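Local coordinates for putative iron-uptake ABC transport system,periplasmic iron-binding protein (Campylobacter jejuni, PDB 3E13), which binds ferric iron and, as the periplasmic component of a putative ABC transport system, probably delivers it for uptake into the cell, at residues 2-7 with 251-256; 14-19 with 30-35; 39-44 with 54-59; 144-149 with 299-304. One frame throughout, in Å; residues are numbered along the deposited sequence.

Contact 1 (2-7 with 251-256); sequences SELNIY and KKFMEF
The aromatic ring of Phe253, on helix 247-257, receives two aliphatic side chains from strand 3-8, and it is approached differently by each. Ile6 comes over a face. Its CD1 methyl sits 3.8 Å from the centroid of the Phe253 ring and only 17° off the ring normal, a CH-pi contact displaced toward the rim, so that the closest ring atom is CZ, 3.6 Å from Ile6 CD1. Leu4 meets the root of the same side chain: Leu4 CD2 lies 3.6 Å from Phe253 CB and 3.7 Å from Phe253 CG, at a slant to the ring. Both aliphatic chains run roughly at right angles to the phenylalanine. The ring's position follows from its first torsion, which holds CG opposite the backbone N (chi1 -172°) and carries the ring out from the helix to the strand. Leu4 and Ile6 are two apart on an extended strand and therefore project to the same side, one reaching the ring's base and the other its far end. No hydrogen bond crosses between the segments; the contact is apolar and all three residues are buried. Around it, Phe22 meets the Phe253 ring edge-to-face, while Ile57 and Ile238, from two further strands of the sheet, also touch Phe253. The arrangement illustrates how one aromatic side chain can join a helix to several strands at once. Here it is the helix-on-sheet packing of an alpha/beta domain, in the periplasmic binding protein fold, with a late helix laid on the sheet that the N-terminal strand helps to build.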
loop_
_atom_site.group_PDB
_atom_site.type_symbol
_atom_site.label_atom_id
_atom_site.label_comp_id
_atom_site.label_asym_id
_atom_site.label_seq_id
_atom_site.Cartn_x
_atom_site.Cartn_y
_atom_site.Cartn_z
ATOM N N SER A 2 17.853 19.594 13.783
ATOM C CA SER A 2 16.957 20.803 13.874
ATOM C C SER A 2 15.689 20.806 13.007
ATOM O O SER A 2 14.640 21.023 13.568
ATOM C CB SER A 2 17.713 22.105 13.717
ATOM O OG SER A 2 16.958 23.146 14.338
ATOM N N GLU A 3 15.780 20.617 11.674
ATOM C CA GLU A 3 14.600 20.412 10.820
ATOM C C GLU A 3 14.744 19.064 10.052
ATOM O O GLU A 3 15.855 18.535 9.843
ATOM C CB GLU A 3 14.452 21.553 9.794
ATOM C CG GLU A 3 13.633 22.785 10.199
ATOM C CD GLU A 3 13.220 23.619 8.988
ATOM O OE1 GLU A 3 14.028 23.634 8.029
ATOM O OE2 GLU A 3 12.104 24.235 8.966
ATOM N N LEU A 4 13.606 18.516 9.656
ATOM C CA LEU A 4 13.551 17.298 8.820
ATOM C C LEU A 4 12.388 17.453 7.857
ATOM O O LEU A 4 11.288 17.704 8.260
ATOM C CB LEU A 4 13.393 16.027 9.677
ATOM C CG LEU A 4 13.272 14.766 8.807
ATOM C CD1 LEU A 4 14.598 14.384 8.164
ATOM C CD2 LEU A 4 12.757 13.642 9.698
ATOM N N ASN A 5 12.666 17.375 6.557
ATOM C CA ASN A 5 11.671 17.598 5.530
ATOM C C ASN A 5 11.172 16.284 4.910
ATOM O O ASN A 5 11.952 15.572 4.282
ATOM C CB ASN A 5 12.297 18.496 4.470
ATOM C CG ASN A 5 12.656 19.892 5.043
ATOM O OD1 ASN A 5 11.819 20.510 5.708
ATOM N ND2 ASN A 5 13.861 20.360 4.796
ATOM N N ILE A 6 9.918 15.928 5.185
ATOM C CA ILE A 6 9.329 14.677 4.728
ATOM C C ILE A 6 8.333 14.945 3.609
ATOM O O ILE A 6 7.427 15.753 3.791
ATOM C CB ILE A 6 8.608 13.993 5.898
ATOM C CG1 ILE A 6 9.627 13.678 6.989
ATOM C CG2 ILE A 6 7.824 12.773 5.396
ATOM C CD1 ILE A 6 9.091 12.879 8.179
ATOM N N TYR A 7 8.529 14.281 2.477
ATOM C CA TYR A 7 7.571 14.209 1.386
ATOM C C TYR A 7 6.897 12.828 1.503
ATOM O O TYR A 7 7.557 11.825 1.348
ATOM C CB TYR A 7 8.298 14.302 0.036
ATOM C CG TYR A 7 8.701 15.700 -0.424
ATOM C CD1 TYR A 7 8.796 16.753 0.447
ATOM C CD2 TYR A 7 9.109 15.897 -1.710
ATOM C CE1 TYR A 7 9.227 18.051 0.008
ATOM C CE2 TYR A 7 9.524 17.160 -2.166
ATOM C CZ TYR A 7 9.602 18.217 -1.301
ATOM O OH TYR A 7 10.075 19.448 -1.755
ATOM N N LYS A 251 18.105 9.624 8.946
ATOM C CA LYS A 251 18.462 8.279 9.371
ATOM C C LYS A 251 17.810 7.986 10.706
ATOM O O LYS A 251 17.282 6.873 10.910
ATOM C CB LYS A 251 19.987 8.082 9.369
ATOM C CG LYS A 251 20.584 8.188 7.995
ATOM C CD LYS A 251 22.076 8.048 7.944
ATOM C CE LYS A 251 22.608 8.517 6.605
ATOM N NZ LYS A 251 24.153 8.553 6.642
ATOM N N LYS A 252 17.789 8.973 11.602
ATOM C CA LYS A 252 17.140 8.831 12.904
ATOM C C LYS A 252 15.648 8.559 12.738
ATOM O O LYS A 252 15.067 7.692 13.422
ATOM C CB LYS A 252 17.362 10.092 13.744
ATOM C CG LYS A 252 18.716 10.145 14.419
ATOM C CD LYS A 252 18.803 11.412 15.319
ATOM C CE LYS A 252 20.028 11.355 16.233
ATOM N NZ LYS A 252 21.248 10.851 15.432
ATOM N N PHE A 253 15.041 9.273 11.813
ATOM C CA PHE A 253 13.626 9.109 11.548
ATOM C C PHE A 253 13.317 7.723 10.981
ATOM O O PHE A 253 12.319 7.105 11.381
ATOM C CB PHE A 253 13.062 10.220 10.605
ATOM C CG PHE A 253 11.605 10.172 10.495
ATOM C CD1 PHE A 253 10.792 10.748 11.451
ATOM C CD2 PHE A 253 11.006 9.485 9.449
ATOM C CE1 PHE A 253 9.392 10.641 11.374
ATOM C CE2 PHE A 253 9.629 9.389 9.361
ATOM C CZ PHE A 253 8.837 9.962 10.321
ATOM N N MET A 254 14.140 7.260 10.035
ATOM C CA MET A 254 13.956 5.959 9.404
ATOM C C MET A 254 14.026 4.865 10.516
ATOM O O MET A 254 13.148 3.992 10.580
ATOM C CB MET A 254 15.016 5.777 8.321
ATOM C CG MET A 254 14.768 6.662 7.115
ATOM S SD MET A 254 16.152 6.737 6.005
ATOM C CE MET A 254 16.004 5.185 5.164
ATOM N N GLU A 255 15.021 4.981 11.399
ATOM C CA GLU A 255 15.157 4.020 12.497
ATOM C C GLU A 255 13.983 4.107 13.459
ATOM O O GLU A 255 13.482 3.069 13.922
ATOM C CB GLU A 255 16.502 4.199 13.208
ATOM C CG GLU A 255 17.676 3.821 12.321
ATOM C CD GLU A 255 19.033 4.027 12.941
ATOM O OE1 GLU A 255 19.140 4.590 14.095
ATOM O OE2 GLU A 255 20.017 3.563 12.327
ATOM N N PHE A 256 13.530 5.312 13.741
ATOM C CA PHE A 256 12.405 5.529 14.633
ATOM C C PHE A 256 11.140 4.818 14.097
ATOM O O PHE A 256 10.349 4.260 14.861
ATOM C CB PHE A 256 12.195 7.039 14.766
ATOM C CG PHE A 256 11.130 7.439 15.741
ATOM C CD1 PHE A 256 11.343 7.321 17.109
ATOM C CD2 PHE A 256 9.916 7.950 15.298
ATOM C CE1 PHE A 256 10.366 7.734 18.032
ATOM C CE2 PHE A 256 8.925 8.348 16.242
ATOM C CZ PHE A 256 9.175 8.212 17.592
#

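Contact 2 (14-19 with 30-35); sequences ADFEII and VNHTQA
Two torsions set up the meeting of Ile19 and His32. In Ile19, on helix 14-26, CG1 is placed opposite the carbonyl carbon (chi1 -75°) and the chain then extends, which sends CD1 toward strand 29-34; in His32, CG stands opposite the backbone N (chi1 -173°) and the imidazole reaches out to the helix. The CD1 methyl of Ile19 thus lies over a face of the His32 ring, 3.8 Å from its centroid and 20° off the normal, in a CH-pi contact shifted toward CD2. The other branch of the isoleucine, CG2, packs on Val30 CB at 3.7 Å. Phe16 adds a looser touch, its ring edge presenting CE2 to His32 ND1 at 4.0 Å. On the polar side, a water donates to Asp15 OD1 at 2.7 Å and is also hydrogen-bonded to His32 NE2 at 3.0 Å, joining helix to strand without direct contact of the two groups. Arg10 forms a salt bridge with the same Asp15 oxygen. The helix segment runs nearly antiparallel to the strand segment, as expected of the return leg in a right-handed beta-alpha-beta crossover, here strand 3-8, helix 14-26 and strand 29-34.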
loop_
_atom_site.group_PDB
_atom_site.type_symbol
_atom_site.label_atom_id
_atom_site.label_comp_id
_atom_site.label_asym_id
_atom_site.label_seq_id
_atom_site.Cartn_x
_atom_site.Cartn_y
_atom_site.Cartn_z
ATOM N N ALA A 14 -2.914 8.514 11.712
ATOM C CA ALA A 14 -1.962 7.929 12.644
ATOM C C ALA A 14 -0.555 8.463 12.508
ATOM O O ALA A 14 0.211 8.546 13.468
ATOM C CB ALA A 14 -1.939 6.388 12.521
ATOM N N ASP A 15 -0.182 8.876 11.307
ATOM C CA ASP A 15 1.152 9.381 11.073
ATOM C C ASP A 15 1.439 10.661 11.854
ATOM O O ASP A 15 2.602 10.899 12.219
ATOM C CB ASP A 15 1.326 9.639 9.588
ATOM C CG ASP A 15 1.368 8.361 8.813
ATOM O OD1 ASP A 15 1.733 8.381 7.611
ATOM O OD2 ASP A 15 1.174 7.279 9.380
ATOM N N PHE A 16 0.412 11.476 12.047
ATOM C CA PHE A 16 0.586 12.745 12.789
ATOM C C PHE A 16 1.065 12.485 14.200
ATOM O O PHE A 16 1.985 13.182 14.691
ATOM C CB PHE A 16 -0.677 13.558 12.824
ATOM C CG PHE A 16 -1.154 14.034 11.468
ATOM C CD1 PHE A 16 -2.518 13.973 11.149
ATOM C CD2 PHE A 16 -0.282 14.580 10.548
ATOM C CE1 PHE A 16 -2.986 14.416 9.909
ATOM C CE2 PHE A 16 -0.743 15.022 9.284
ATOM C CZ PHE A 16 -2.097 14.946 8.985
ATOM N N GLU A 17 0.488 11.467 14.841
ATOM C CA GLU A 17 0.897 11.061 16.184
ATOM C C GLU A 17 2.369 10.621 16.170
ATOM O O GLU A 17 3.159 10.940 17.099
ATOM C CB GLU A 17 0.018 9.927 16.758
ATOM C CG GLU A 17 0.616 9.303 18.038
ATOM C CD GLU A 17 -0.184 8.196 18.762
ATOM O OE1 GLU A 17 -0.983 7.484 18.145
ATOM O OE2 GLU A 17 0.034 8.032 19.991
ATOM N N ILE A 18 2.727 9.813 15.164
ATOM C CA ILE A 18 4.089 9.286 15.067
ATOM C C ILE A 18 5.088 10.418 14.938
ATOM O O ILE A 18 6.123 10.418 15.571
ATOM C CB ILE A 18 4.188 8.256 13.875
ATOM C CG1 ILE A 18 3.312 7.034 14.213
ATOM C CG2 ILE A 18 5.618 7.979 13.516
ATOM C CD1 ILE A 18 3.166 6.045 13.107
ATOM N N ILE A 19 4.748 11.414 14.135
ATOM C CA ILE A 19 5.643 12.497 13.881
ATOM C C ILE A 19 5.816 13.327 15.160
ATOM O O ILE A 19 6.924 13.707 15.493
ATOM C CB ILE A 19 5.151 13.322 12.667
ATOM C CG1 ILE A 19 5.445 12.530 11.352
ATOM C CG2 ILE A 19 5.798 14.701 12.679
ATOM C CD1 ILE A 19 4.626 12.997 10.179
ATOM N N VAL A 30 9.685 18.543 12.301
ATOM C CA VAL A 30 9.350 17.883 11.033
ATOM C C VAL A 30 8.440 18.791 10.204
ATOM O O VAL A 30 7.473 19.329 10.712
ATOM C CB VAL A 30 8.648 16.569 11.265
ATOM C CG1 VAL A 30 8.161 15.952 9.967
ATOM C CG2 VAL A 30 9.577 15.644 11.974
ATOM N N ASN A 31 8.830 19.024 8.957
ATOM C CA ASN A 31 8.007 19.696 7.951
ATOM C C ASN A 31 7.432 18.592 7.066
ATOM O O ASN A 31 8.183 17.976 6.316
ATOM C CB ASN A 31 8.865 20.642 7.116
ATOM C CG ASN A 31 9.499 21.721 7.944
ATOM O OD1 ASN A 31 8.838 22.262 8.787
ATOM N ND2 ASN A 31 10.794 22.019 7.725
ATOM N N HIS A 32 6.140 18.339 7.190
ATOM C CA HIS A 32 5.492 17.203 6.563
ATOM C C HIS A 32 4.694 17.692 5.365
ATOM O O HIS A 32 3.773 18.507 5.511
ATOM C CB HIS A 32 4.588 16.523 7.589
ATOM C CG HIS A 32 3.968 15.234 7.119
ATOM N ND1 HIS A 32 2.610 15.052 7.067
ATOM C CD2 HIS A 32 4.513 14.049 6.762
ATOM C CE1 HIS A 32 2.338 13.830 6.643
ATOM N NE2 HIS A 32 3.474 13.191 6.470
ATOM N N THR A 33 5.084 17.235 4.168
ATOM C CA THR A 33 4.374 17.555 2.932
ATOM C C THR A 33 3.701 16.291 2.398
ATOM O O THR A 33 4.373 15.340 2.101
ATOM C CB THR A 33 5.393 18.086 1.930
ATOM O OG1 THR A 33 5.866 19.383 2.343
ATOM C CG2 THR A 33 4.754 18.357 0.594
ATOM N N GLN A 34 2.378 16.297 2.273
ATOM C CA GLN A 34 1.614 15.150 1.781
ATOM C C GLN A 34 1.028 15.493 0.420
ATOM O O GLN A 34 0.422 16.550 0.244
ATOM C CB GLN A 34 0.508 14.795 2.747
ATOM C CG GLN A 34 -0.310 13.587 2.361
ATOM C CD GLN A 34 -1.327 13.213 3.424
ATOM O OE1 GLN A 34 -0.974 13.062 4.609
ATOM N NE2 GLN A 34 -2.586 13.083 3.017
ATOM N N ALA A 35 1.184 14.577 -0.517
ATOM C CA ALA A 35 0.590 14.672 -1.839
ATOM C C ALA A 35 0.572 13.300 -2.464
ATOM O O ALA A 35 1.098 12.324 -1.885
ATOM C CB ALA A 35 1.376 15.624 -2.708
HETATM O O HOH W 1 3.311 10.164 6.338
#

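Contact 3 (39-44 with 54-59); sequences ELIKRL and DIFITA
Phe56, on strand 55-58, is met by three aliphatic side chains of helix 37-47, each at a different part of its ring. Leu44 CD1 lies over one face, 4.1 Å from Phe56 CG. Ile41 comes to the far end at a slant, with CG1 3.7 Å from Phe56 CZ. Leu40 touches beside it: its CB is 3.9 Å from Phe56 CE1, while its CD1 methyl reaches the ring edge, in plane, at 4.0 Å from that same Phe56 CE1. The opposite face is covered from within the strand by Thr58 CG2, so the ring is enclosed between a leucine methyl and a threonine methyl. Its placement depends on a first torsion that sets CG opposite the backbone N (chi1 -176°), directing the ring at the helix. Leu40 and Leu44 lie one helical turn apart, which lets both face the strand; Ile41 reaches the ring from the flank. Segments of helix and strand run nearly antiparallel, at 158°.

Farther out, Ala67 of helix 61-69 also touches Phe56, and Leu64 and Asn63 of that helix touch Thr58. Tyr7 of the neighbouring strand 3-8 packs on Leu44, while the backbone of Phe56 is hydrogen-bonded to Ala239 of strand 233-241. The threonine hydroxyl turns to a different task, bonding to the backbone oxygen of Asp60. All four residues that meet across the contact are buried and no hydrogen bond links the two segments, which implies that the attachment of this helix to the sheet rests here on hydrophobic burial and van der Waals fit around a single aromatic ring.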
loop_
_atom_site.group_PDB
_atom_site.type_symbol
_atom_site.label_atom_id
_atom_site.label_comp_id
_atom_site.label_asym_id
_atom_site.label_seq_id
_atom_site.Cartn_x
_atom_site.Cartn_y
_atom_site.Cartn_z
ATOM N N GLU A 39 2.862 13.027 -7.921
ATOM C CA GLU A 39 3.132 14.464 -7.776
ATOM C C GLU A 39 4.460 14.650 -7.044
ATOM O O GLU A 39 5.264 15.462 -7.431
ATOM C CB GLU A 39 1.995 15.174 -7.054
ATOM C CG GLU A 39 0.681 15.045 -7.818
ATOM C CD GLU A 39 -0.433 16.002 -7.442
ATOM O OE1 GLU A 39 -0.241 16.909 -6.592
ATOM O OE2 GLU A 39 -1.546 15.809 -8.016
ATOM N N LEU A 40 4.694 13.865 -5.979
ATOM C CA LEU A 40 5.933 13.961 -5.234
ATOM C C LEU A 40 7.150 13.515 -6.016
ATOM O O LEU A 40 8.214 14.105 -5.875
ATOM C CB LEU A 40 5.833 13.144 -3.935
ATOM C CG LEU A 40 4.807 13.639 -2.898
ATOM C CD1 LEU A 40 4.733 12.686 -1.729
ATOM C CD2 LEU A 40 5.123 15.033 -2.437
ATOM N N ILE A 41 7.026 12.444 -6.799
ATOM C CA ILE A 41 8.144 11.977 -7.610
ATOM C C ILE A 41 8.490 13.015 -8.695
ATOM O O ILE A 41 9.642 13.293 -8.903
ATOM C CB ILE A 41 7.833 10.629 -8.213
ATOM C CG1 ILE A 41 7.789 9.596 -7.084
ATOM C CG2 ILE A 41 8.820 10.244 -9.240
ATOM C CD1 ILE A 41 7.224 8.273 -7.492
ATOM N N LYS A 42 7.475 13.577 -9.306
ATOM C CA LYS A 42 7.701 14.622 -10.315
ATOM C C LYS A 42 8.392 15.819 -9.671
ATOM O O LYS A 42 9.375 16.383 -10.211
ATOM C CB LYS A 42 6.376 15.029 -10.931
ATOM C CG LYS A 42 6.495 16.099 -12.004
ATOM C CD LYS A 42 5.293 16.079 -12.974
ATOM C CE LYS A 42 5.778 15.928 -14.430
ATOM N NZ LYS A 42 7.072 16.652 -14.680
ATOM N N ARG A 43 7.884 16.206 -8.501
ATOM C CA ARG A 43 8.474 17.302 -7.759
ATOM C C ARG A 43 9.925 17.033 -7.370
ATOM O O ARG A 43 10.805 17.892 -7.500
ATOM C CB ARG A 43 7.627 17.546 -6.530
ATOM C CG ARG A 43 8.032 18.612 -5.649
ATOM C CD ARG A 43 6.899 19.008 -4.687
ATOM N NE ARG A 43 7.391 19.954 -3.718
ATOM C CZ ARG A 43 6.698 20.436 -2.707
ATOM N NH1 ARG A 43 5.456 20.069 -2.499
ATOM N NH2 ARG A 43 7.275 21.289 -1.909
ATOM N N LEU A 44 10.206 15.848 -6.815
ATOM C CA LEU A 44 11.581 15.514 -6.531
ATOM C C LEU A 44 12.509 15.570 -7.750
ATOM O O LEU A 44 13.672 15.978 -7.638
ATOM C CB LEU A 44 11.663 14.136 -5.878
ATOM C CG LEU A 44 11.177 14.058 -4.425
ATOM C CD1 LEU A 44 10.954 12.585 -4.022
ATOM C CD2 LEU A 44 12.177 14.731 -3.518
ATOM N N ASP A 54 14.275 15.628 2.677
ATOM C CA ASP A 54 15.181 14.682 3.282
ATOM C C ASP A 54 14.702 13.221 3.185
ATOM O O ASP A 54 15.515 12.308 3.123
ATOM C CB ASP A 54 15.345 14.979 4.779
ATOM C CG ASP A 54 15.955 16.325 5.037
ATOM O OD1 ASP A 54 17.103 16.528 4.599
ATOM O OD2 ASP A 54 15.332 17.211 5.626
ATOM N N ILE A 55 13.386 13.044 3.141
ATOM C CA ILE A 55 12.750 11.730 3.260
ATOM C C ILE A 55 11.596 11.663 2.255
ATOM O O ILE A 55 10.819 12.626 2.103
ATOM C CB ILE A 55 12.233 11.510 4.724
ATOM C CG1 ILE A 55 13.391 11.318 5.713
ATOM C CG2 ILE A 55 11.176 10.415 4.785
ATOM C CD1 ILE A 55 14.005 9.951 5.695
ATOM N N PHE A 56 11.472 10.478 1.645
ATOM C CA PHE A 56 10.341 10.119 0.809
ATOM C C PHE A 56 9.669 8.920 1.474
ATOM O O PHE A 56 10.291 7.909 1.690
ATOM C CB PHE A 56 10.818 9.792 -0.634
ATOM C CG PHE A 56 9.696 9.481 -1.628
ATOM C CD1 PHE A 56 8.498 10.219 -1.625
ATOM C CD2 PHE A 56 9.835 8.467 -2.583
ATOM C CE1 PHE A 56 7.464 9.938 -2.499
ATOM C CE2 PHE A 56 8.828 8.216 -3.502
ATOM C CZ PHE A 56 7.641 8.959 -3.474
ATOM N N ILE A 57 8.403 9.056 1.821
ATOM C CA ILE A 57 7.601 7.957 2.366
ATOM C C ILE A 57 6.473 7.620 1.382
ATOM O O ILE A 57 5.814 8.528 0.840
ATOM C CB ILE A 57 6.956 8.319 3.741
ATOM C CG1 ILE A 57 7.948 8.920 4.664
ATOM C CG2 ILE A 57 6.389 7.021 4.379
ATOM C CD1 ILE A 57 7.346 9.319 6.051
ATOM N N THR A 58 6.278 6.328 1.117
ATOM C CA THR A 58 5.202 5.863 0.213
ATOM C C THR A 58 4.333 4.859 0.920
ATOM O O THR A 58 4.657 4.370 2.021
ATOM C CB THR A 58 5.751 5.150 -1.018
ATOM O OG1 THR A 58 6.279 3.886 -0.592
ATOM C CG2 THR A 58 6.848 5.939 -1.724
ATOM N N ALA A 59 3.221 4.545 0.268
ATOM C CA ALA A 59 2.364 3.468 0.669
ATOM C C ALA A 59 2.436 2.342 -0.377
ATOM O O ALA A 59 1.476 1.614 -0.614
ATOM C CB ALA A 59 0.941 4.006 0.819
#

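Contact 4 (144-149 with 299-304); sequences SKTLLA and SKIAEN
A largely buried helix-to-turn contact, with Ala149 set against Ile301 and Asn304, joins helix 142-155 to the end of helix 298-302, where the chain turns into helix 305-315. Ala149 is central to it. Its CB methyl is 3.5 Å from the backbone O of Ile301 and 3.9 Å from Ile301 CG2, and the backbones approach until the CA atoms of Ala149 and Asn304 are 5.0 Å apart. One turn earlier in the helix, Ile301 CG2 packs against the carbonyl O of Thr146 at 3.6 Å. Thr146 CG2 lies 3.9 Å from the same Ile301 CG2, the two side chains crossing at about a right angle. With CG1 of Ile301 opposite the carbonyl carbon (chi1 -64°), CG2 is left opposite the backbone N and faces helix 142-155. On the other flank Asn304 lays its CB against Ala149 O at 3.7 Å. Within the turn, Asn304 N donates to Ile301 O at 3.0 Å, and the side-chain ND2 adds a weak bond to that same oxygen. The hydroxyl of Thr146 has its partners elsewhere, Asp60 and Ser62. The arrangement is close helix packing with alanine at the nearest backbone approach, on the helix that carries the iron ligand Tyr143 near its start, about 6 Å from Thr146 between side chains.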
loop_
_atom_site.group_PDB
_atom_site.type_symbol
_atom_site.label_atom_id
_atom_site.label_comp_id
_atom_site.label_asym_id
_atom_site.label_seq_id
_atom_site.Cartn_x
_atom_site.Cartn_y
_atom_site.Cartn_z
ATOM N N SER A 144 -3.227 -0.064 -7.492
ATOM C CA SER A 144 -3.721 -0.720 -8.688
ATOM C C SER A 144 -2.583 -1.058 -9.613
ATOM O O SER A 144 -2.557 -2.155 -10.186
ATOM C CB SER A 144 -4.703 0.193 -9.471
ATOM O OG SER A 144 -5.828 0.540 -8.704
ATOM N N LYS A 145 -1.655 -0.119 -9.774
ATOM C CA LYS A 145 -0.474 -0.307 -10.626
ATOM C C LYS A 145 0.369 -1.471 -10.103
ATOM O O LYS A 145 0.785 -2.318 -10.869
ATOM C CB LYS A 145 0.342 0.941 -10.681
ATOM C CG LYS A 145 -0.363 2.001 -11.453
ATOM C CD LYS A 145 0.458 3.213 -11.669
ATOM C CE LYS A 145 0.701 3.975 -10.426
ATOM N NZ LYS A 145 1.377 5.349 -10.716
ATOM N N THR A 146 0.582 -1.530 -8.800
ATOM C CA THR A 146 1.409 -2.565 -8.226
ATOM C C THR A 146 0.738 -3.921 -8.226
ATOM O O THR A 146 1.390 -4.913 -8.484
ATOM C CB THR A 146 1.912 -2.156 -6.851
ATOM O OG1 THR A 146 2.796 -1.021 -7.027
ATOM C CG2 THR A 146 2.722 -3.285 -6.190
ATOM N N LEU A 147 -0.568 -3.975 -8.028
ATOM C CA LEU A 147 -1.270 -5.224 -8.180
ATOM C C LEU A 147 -1.108 -5.783 -9.596
ATOM O O LEU A 147 -0.831 -6.956 -9.783
ATOM C CB LEU A 147 -2.736 -5.094 -7.772
ATOM C CG LEU A 147 -3.678 -6.285 -7.958
ATOM C CD1 LEU A 147 -3.193 -7.476 -7.094
ATOM C CD2 LEU A 147 -5.088 -5.898 -7.566
ATOM N N LEU A 148 -1.297 -4.940 -10.630
ATOM C CA LEU A 148 -1.164 -5.417 -11.984
ATOM C C LEU A 148 0.271 -5.848 -12.283
ATOM O O LEU A 148 0.506 -6.860 -12.938
ATOM C CB LEU A 148 -1.588 -4.346 -12.979
ATOM C CG LEU A 148 -1.529 -4.813 -14.435
ATOM C CD1 LEU A 148 -2.416 -5.970 -14.696
ATOM C CD2 LEU A 148 -1.939 -3.648 -15.343
ATOM N N ALA A 149 1.231 -5.094 -11.790
ATOM C CA ALA A 149 2.643 -5.470 -11.901
ATOM C C ALA A 149 2.900 -6.860 -11.307
ATOM O O ALA A 149 3.666 -7.632 -11.864
ATOM C CB ALA A 149 3.521 -4.437 -11.265
ATOM N N SER A 299 10.463 -6.347 -4.562
ATOM C CA SER A 299 11.332 -5.740 -5.581
ATOM C C SER A 299 11.097 -6.295 -7.008
ATOM O O SER A 299 11.141 -5.528 -7.986
ATOM C CB SER A 299 12.811 -5.879 -5.189
ATOM O OG SER A 299 13.212 -7.235 -5.202
ATOM N N LYS A 300 10.857 -7.589 -7.120
ATOM C CA LYS A 300 10.573 -8.241 -8.405
ATOM C C LYS A 300 9.227 -7.782 -8.997
ATOM O O LYS A 300 9.125 -7.547 -10.207
ATOM C CB LYS A 300 10.572 -9.752 -8.247
ATOM C CG LYS A 300 10.340 -10.465 -9.588
ATOM C CD LYS A 300 10.417 -11.979 -9.522
ATOM C CE LYS A 300 10.194 -12.621 -10.907
ATOM N NZ LYS A 300 8.762 -12.534 -11.511
ATOM N N ILE A 301 8.210 -7.633 -8.163
ATOM C CA ILE A 301 6.936 -7.040 -8.611
ATOM C C ILE A 301 7.204 -5.700 -9.284
ATOM O O ILE A 301 6.768 -5.449 -10.402
ATOM C CB ILE A 301 5.969 -6.823 -7.442
ATOM C CG1 ILE A 301 5.572 -8.173 -6.832
ATOM C CG2 ILE A 301 4.724 -6.082 -7.920
ATOM C CD1 ILE A 301 4.795 -8.010 -5.508
ATOM N N ALA A 302 7.948 -4.857 -8.575
ATOM C CA ALA A 302 8.177 -3.475 -8.995
ATOM C C ALA A 302 8.982 -3.346 -10.294
ATOM O O ALA A 302 8.955 -2.289 -10.954
ATOM C CB ALA A 302 8.820 -2.706 -7.915
ATOM N N GLU A 303 9.715 -4.390 -10.667
ATOM C CA GLU A 303 10.382 -4.442 -11.969
ATOM C C GLU A 303 9.415 -4.369 -13.150
ATOM O O GLU A 303 9.848 -4.145 -14.303
ATOM C CB GLU A 303 11.218 -5.699 -12.094
ATOM C CG GLU A 303 12.413 -5.614 -11.175
ATOM C CD GLU A 303 13.283 -6.858 -11.128
ATOM O OE1 GLU A 303 14.195 -6.872 -10.274
ATOM O OE2 GLU A 303 13.071 -7.803 -11.888
ATOM N N ASN A 304 8.132 -4.586 -12.891
ATOM C CA ASN A 304 7.135 -4.610 -13.933
ATOM C C ASN A 304 6.203 -3.403 -13.961
ATOM O O ASN A 304 5.167 -3.414 -14.641
ATOM C CB ASN A 304 6.330 -5.883 -13.788
ATOM C CG ASN A 304 7.199 -7.121 -13.980
ATOM O OD1 ASN A 304 7.485 -7.502 -15.105
ATOM N ND2 ASN A 304 7.657 -7.736 -12.882
#

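How the contacts relate
From the N terminus, strand 3-8 enters contact 1, whose loop closes only when helix 247-257 returns some 244 residues later. Contact 2 and then contact 3 close short loops in series inside that large one. Contacts 1, 2 and 3 share one sheet: strand 3-8 lies between strands 29-34 and 55-58, linked to them by backbone hydrogen bonds such as Ile6 O to Thr33 N (2.8 Å) and Tyr7 N to Ile55 O (2.9 Å). Contact 4 opens within the loop of contact 1 and closes after it, so the two cross. Its centre lies about 27 Å from that of contact 1, and it joins helix 142-155 to the C-terminal helices.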